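Local coordinates for protein ribonucleoside triphosphate reductase (Lactobacillus leichmannii, PDB 1L1L) that reduces ribonucleoside triphosphates to 2'-deoxyribonucleoside triphosphates, as a coenzyme B12-dependent (class II) ribonucleotide reductase that works as an allosterically regulated monomer, at residues A[520-523]-A[524-528]; A[530-533]-A[534-538]. One frame throughout, in Å; residues are numbered along the deposited sequence.

Interaction 1 (A[520-523]-A[524-528]); sequences QLYK and AVVKA
Two first torsions bring Y522 and V526 together one helical turn apart. In Y522, CG stands anti to the backbone N (chi1 173°), which sends the ring outward from the helix and slightly forward. In V526, CG2 lies anti to the carbonyl carbon and points back toward that ring. The methyl sits over one face of the phenol, offset toward the rim on the hydroxyl side. V526 CG2 is 3.7 Å from Y522 CZ and 4.0 Å from the ring centroid, a CH-pi contact. The same methyl rests on the backbone, 3.4 Å from Y522 O.

Beneath the side chains runs the regular i to i+4 ladder of an alpha-helix. V526 N donates to Y522 O over 3.1 Å, in the carbonyl plane. K527 N gives K523 O a straighter bond of 2.9 Å, with 162° at the hydrogen. A524 N and V525 N also bond to Q520 O and L521 O, the first at a more bent 135°.

L521 and V525 both pack on F440 of helix 436-450. The Y522 hydroxyl hydrogen-bonds D644, and its ring also touches R389 and D392. The buried tyrosine's outer half thus has a satisfied hydroxyl and a dispersion contact on one ring face.

Interaction 2 (A[530-533]-A[534-538]); sequences QDYS and KTLGC
Apolar contact is carried by Y532 and L536, one turn apart. L536 lays CD1 over the centre of one ring face, 3.8 Å from the Y532 centroid and 13° off the normal, a CH-pi contact. L536 CG lies nearer the rim, 3.7 Å from Y532 CE1. With CG anti to the backbone N (chi1 -160°), Y532 turns one ring face to the side on which L536 follows.

The hydrogen bonds are mostly backbone. T535 N points almost straight at D531 O, 3.1 Å away, with 174° at the hydrogen. T535 OG1 adds a weak bond to the same oxygen at 3.4 Å. S533 O takes two donors, G537 N at 2.7 Å and, weakly, C538 N at 3.1 Å. The C538 bond, with G537 N to K534 O inside it, makes a Schellman motif; G537, at positive phi, is C-prime.

Outside the segments, the Y532 hydroxyl hydrogen-bonds D63 and R449, R445 makes a cation-pi contact with the ring, and S533 OG bonds back to D529 O.

Y532 thus combines dispersion and cation-pi contact at its ring with hydrogen bonds at its hydroxyl. The Schellman motif gives S533 O and K534 O amide donors.

How the interactions relate
Interaction 1 lies within helix 512-536; interaction 2 takes its last turn and the first two residues beyond it. They follow one another in series. From the N terminus, 520-528 comes first, in the middle of the helix, and each of its bonds spans no more than about a turn. After D529 the chain enters 530-538, which runs out into the next loop. Neither contact closes a long loop, and they neither nest nor cross. The centres of interactions 1 and 2 are about 14 Å apart. Both lean on helix 436-450, at F440 and A441 in the first and at R445, K448 and R449 in the second. Interaction 1 also meets loops at W642 and D644, whereas interaction 2 reaches the loop of D63 and R65.

Interaction 1 (A[520-523]-A[524-528])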
loop_
_atom_site.group_PDB
_atom_site.type_symbol
_atom_site.label_atom_id
_atom_site.label_comp_id
_atom_site.label_asym_id
_atom_site.label_seq_id
_atom_site.Cartn_x
_atom_site.Cartn_y
_atom_site.Cartn_z
ATOM N N GLN A 520 -4.738 25.023 -8.011
ATOM C CA GLN A 520 -6.055 24.979 -8.652
ATOM C C GLN A 520 -6.630 23.572 -8.634
ATOM O O GLN A 520 -7.840 23.377 -8.517
ATOM C CB GLN A 520 -5.969 25.463 -10.099
ATOM C CG GLN A 520 -5.442 26.867 -10.244
ATOM C CD GLN A 520 -5.561 27.366 -11.663
ATOM O OE1 GLN A 520 -5.111 26.706 -12.612
ATOM N NE2 GLN A 520 -6.169 28.538 -11.826
ATOM N N LEU A 521 -5.751 22.587 -8.758
ATOM C CA LEU A 521 -6.176 21.203 -8.746
ATOM C C LEU A 521 -6.655 20.841 -7.341
ATOM O O LEU A 521 -7.651 20.142 -7.184
ATOM C CB LEU A 521 -5.017 20.307 -9.186
ATOM C CG LEU A 521 -4.551 20.623 -10.615
ATOM C CD1 LEU A 521 -3.280 19.856 -10.955
ATOM C CD2 LEU A 521 -5.670 20.282 -11.580
ATOM N N TYR A 522 -5.955 21.337 -6.324
ATOM C CA TYR A 522 -6.350 21.051 -4.942
ATOM C C TYR A 522 -7.736 21.626 -4.681
ATOM O O TYR A 522 -8.634 20.949 -4.174
ATOM C CB TYR A 522 -5.346 21.660 -3.951
ATOM C CG TYR A 522 -5.784 21.532 -2.506
ATOM C CD1 TYR A 522 -6.042 20.276 -1.944
ATOM C CD2 TYR A 522 -5.963 22.656 -1.705
ATOM C CE1 TYR A 522 -6.471 20.145 -0.627
ATOM C CE2 TYR A 522 -6.394 22.536 -0.372
ATOM C CZ TYR A 522 -6.646 21.276 0.156
ATOM O OH TYR A 522 -7.075 21.136 1.462
ATOM N N LYS A 523 -7.909 22.889 -5.037
ATOM C CA LYS A 523 -9.189 23.544 -4.832
ATOM C C LYS A 523 -10.303 22.849 -5.624
ATOM O O LYS A 523 -11.457 22.842 -5.204
ATOM C CB LYS A 523 -9.073 25.025 -5.204
ATOM C CG LYS A 523 -8.064 25.778 -4.346
ATOM C CD LYS A 523 -8.067 27.269 -4.630
ATOM C CE LYS A 523 -7.069 27.995 -3.736
ATOM N NZ LYS A 523 -7.342 27.748 -2.288
ATOM N N ALA A 524 -9.944 22.234 -6.749
ATOM C CA ALA A 524 -10.915 21.521 -7.582
ATOM C C ALA A 524 -11.418 20.273 -6.865
ATOM O O ALA A 524 -12.596 19.920 -6.955
ATOM C CB ALA A 524 -10.280 21.134 -8.912
ATOM N N VAL A 525 -10.514 19.593 -6.158
ATOM C CA VAL A 525 -10.893 18.395 -5.420
ATOM C C VAL A 525 -11.757 18.766 -4.215
ATOM O O VAL A 525 -12.678 18.036 -3.861
ATOM C CB VAL A 525 -9.668 17.628 -4.881
ATOM C CG1 VAL A 525 -10.151 16.474 -4.016
ATOM C CG2 VAL A 525 -8.803 17.116 -6.035
ATOM N N VAL A 526 -11.432 19.888 -3.576
ATOM C CA VAL A 526 -12.184 20.350 -2.410
ATOM C C VAL A 526 -13.600 20.767 -2.814
ATOM O O VAL A 526 -14.570 20.422 -2.137
ATOM C CB VAL A 526 -11.482 21.553 -1.725
ATOM C CG1 VAL A 526 -12.392 22.148 -0.638
ATOM C CG2 VAL A 526 -10.171 21.093 -1.094
ATOM N N LYS A 527 -13.711 21.507 -3.918
ATOM C CA LYS A 527 -15.025 21.943 -4.407
ATOM C C LYS A 527 -15.845 20.715 -4.765
ATOM O O LYS A 527 -17.004 20.589 -4.375
ATOM C CB LYS A 527 -14.886 22.843 -5.640
ATOM C CG LYS A 527 -16.234 23.210 -6.256
ATOM C CD LYS A 527 -16.109 24.296 -7.314
ATOM C CE LYS A 527 -17.487 24.716 -7.825
ATOM N NZ LYS A 527 -17.407 25.882 -8.753
ATOM N N ALA A 528 -15.231 19.800 -5.509
ATOM C CA ALA A 528 -15.893 18.566 -5.897
ATOM C C ALA A 528 -16.408 17.824 -4.662
ATOM O O ALA A 528 -17.528 17.323 -4.654
ATOM C CB ALA A 528 -14.923 17.686 -6.680
#

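Interaction 2 (A[530-533]-A[534-538])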
loop_
_atom_site.group_PDB
_atom_site.type_symbol
_atom_site.label_atom_id
_atom_site.label_comp_id
_atom_site.label_asym_id
_atom_site.label_seq_id
_atom_site.Cartn_x
_atom_site.Cartn_y
_atom_site.Cartn_z
ATOM N N GLN A 530 -17.013 19.140 -1.620
ATOM C CA GLN A 530 -18.030 19.932 -0.927
ATOM C C GLN A 530 -19.409 19.731 -1.557
ATOM O O GLN A 530 -20.384 19.446 -0.858
ATOM C CB GLN A 530 -17.667 21.419 -0.948
ATOM C CG GLN A 530 -16.375 21.763 -0.219
ATOM C CD GLN A 530 -16.041 23.242 -0.291
ATOM O OE1 GLN A 530 -16.117 23.859 -1.355
ATOM N NE2 GLN A 530 -15.656 23.818 0.841
ATOM N N ASP A 531 -19.487 19.861 -2.878
ATOM C CA ASP A 531 -20.761 19.700 -3.568
ATOM C C ASP A 531 -21.323 18.286 -3.431
ATOM O O ASP A 531 -22.506 18.114 -3.139
ATOM C CB ASP A 531 -20.620 20.062 -5.052
ATOM C CG ASP A 531 -20.052 21.462 -5.267
ATOM O OD1 ASP A 531 -20.057 22.272 -4.313
ATOM O OD2 ASP A 531 -19.608 21.759 -6.402
ATOM N N TYR A 532 -20.477 17.273 -3.628
ATOM C CA TYR A 532 -20.921 15.882 -3.538
ATOM C C TYR A 532 -21.344 15.510 -2.123
ATOM O O TYR A 532 -22.195 14.646 -1.927
ATOM C CB TYR A 532 -19.810 14.938 -4.019
ATOM C CG TYR A 532 -20.270 13.544 -4.424
ATOM C CD1 TYR A 532 -21.577 13.305 -4.854
ATOM C CD2 TYR A 532 -19.374 12.473 -4.439
ATOM C CE1 TYR A 532 -21.975 12.035 -5.288
ATOM C CE2 TYR A 532 -19.760 11.207 -4.873
ATOM C CZ TYR A 532 -21.059 10.992 -5.295
ATOM O OH TYR A 532 -21.433 9.738 -5.721
ATOM N N SER A 533 -20.734 16.158 -1.138
ATOM C CA SER A 533 -21.068 15.892 0.256
ATOM C C SER A 533 -22.481 16.413 0.509
ATOM O O SER A 533 -23.268 15.791 1.213
ATOM C CB SER A 533 -20.067 16.589 1.182
ATOM O OG SER A 533 -18.764 16.068 0.984
ATOM N N LYS A 534 -22.793 17.559 -0.084
ATOM C CA LYS A 534 -24.115 18.153 0.054
ATOM C C LYS A 534 -25.154 17.201 -0.544
ATOM O O LYS A 534 -26.085 16.770 0.137
ATOM C CB LYS A 534 -24.155 19.502 -0.671
ATOM C CG LYS A 534 -25.549 20.121 -0.779
ATOM C CD LYS A 534 -26.204 20.219 0.590
ATOM C CE LYS A 534 -27.612 20.795 0.522
ATOM N NZ LYS A 534 -28.236 20.784 1.875
ATOM N N THR A 535 -24.973 16.867 -1.818
ATOM C CA THR A 535 -25.879 15.975 -2.530
ATOM C C THR A 535 -26.164 14.677 -1.776
ATOM O O THR A 535 -27.312 14.240 -1.685
ATOM C CB THR A 535 -25.308 15.603 -3.910
ATOM O OG1 THR A 535 -25.230 16.770 -4.735
ATOM C CG2 THR A 535 -26.177 14.577 -4.570
ATOM N N LEU A 536 -25.113 14.056 -1.252
ATOM C CA LEU A 536 -25.255 12.803 -0.523
ATOM C C LEU A 536 -25.708 13.018 0.914
ATOM O O LEU A 536 -26.295 12.126 1.530
ATOM C CB LEU A 536 -23.929 12.041 -0.527
ATOM C CG LEU A 536 -23.445 11.577 -1.897
ATOM C CD1 LEU A 536 -22.164 10.773 -1.731
ATOM C CD2 LEU A 536 -24.523 10.729 -2.554
ATOM N N GLY A 537 -25.423 14.201 1.442
ATOM C CA GLY A 537 -25.805 14.512 2.806
ATOM C C GLY A 537 -24.882 13.923 3.860
ATOM O O GLY A 537 -25.304 13.705 4.995
ATOM N N CYS A 538 -23.627 13.665 3.498
ATOM C CA CYS A 538 -22.655 13.102 4.443
ATOM C C CYS A 538 -21.646 14.172 4.830
ATOM O O CYS A 538 -21.724 15.304 4.363
ATOM C CB CYS A 538 -21.897 11.940 3.803
ATOM S SG CYS A 538 -20.763 12.480 2.489
#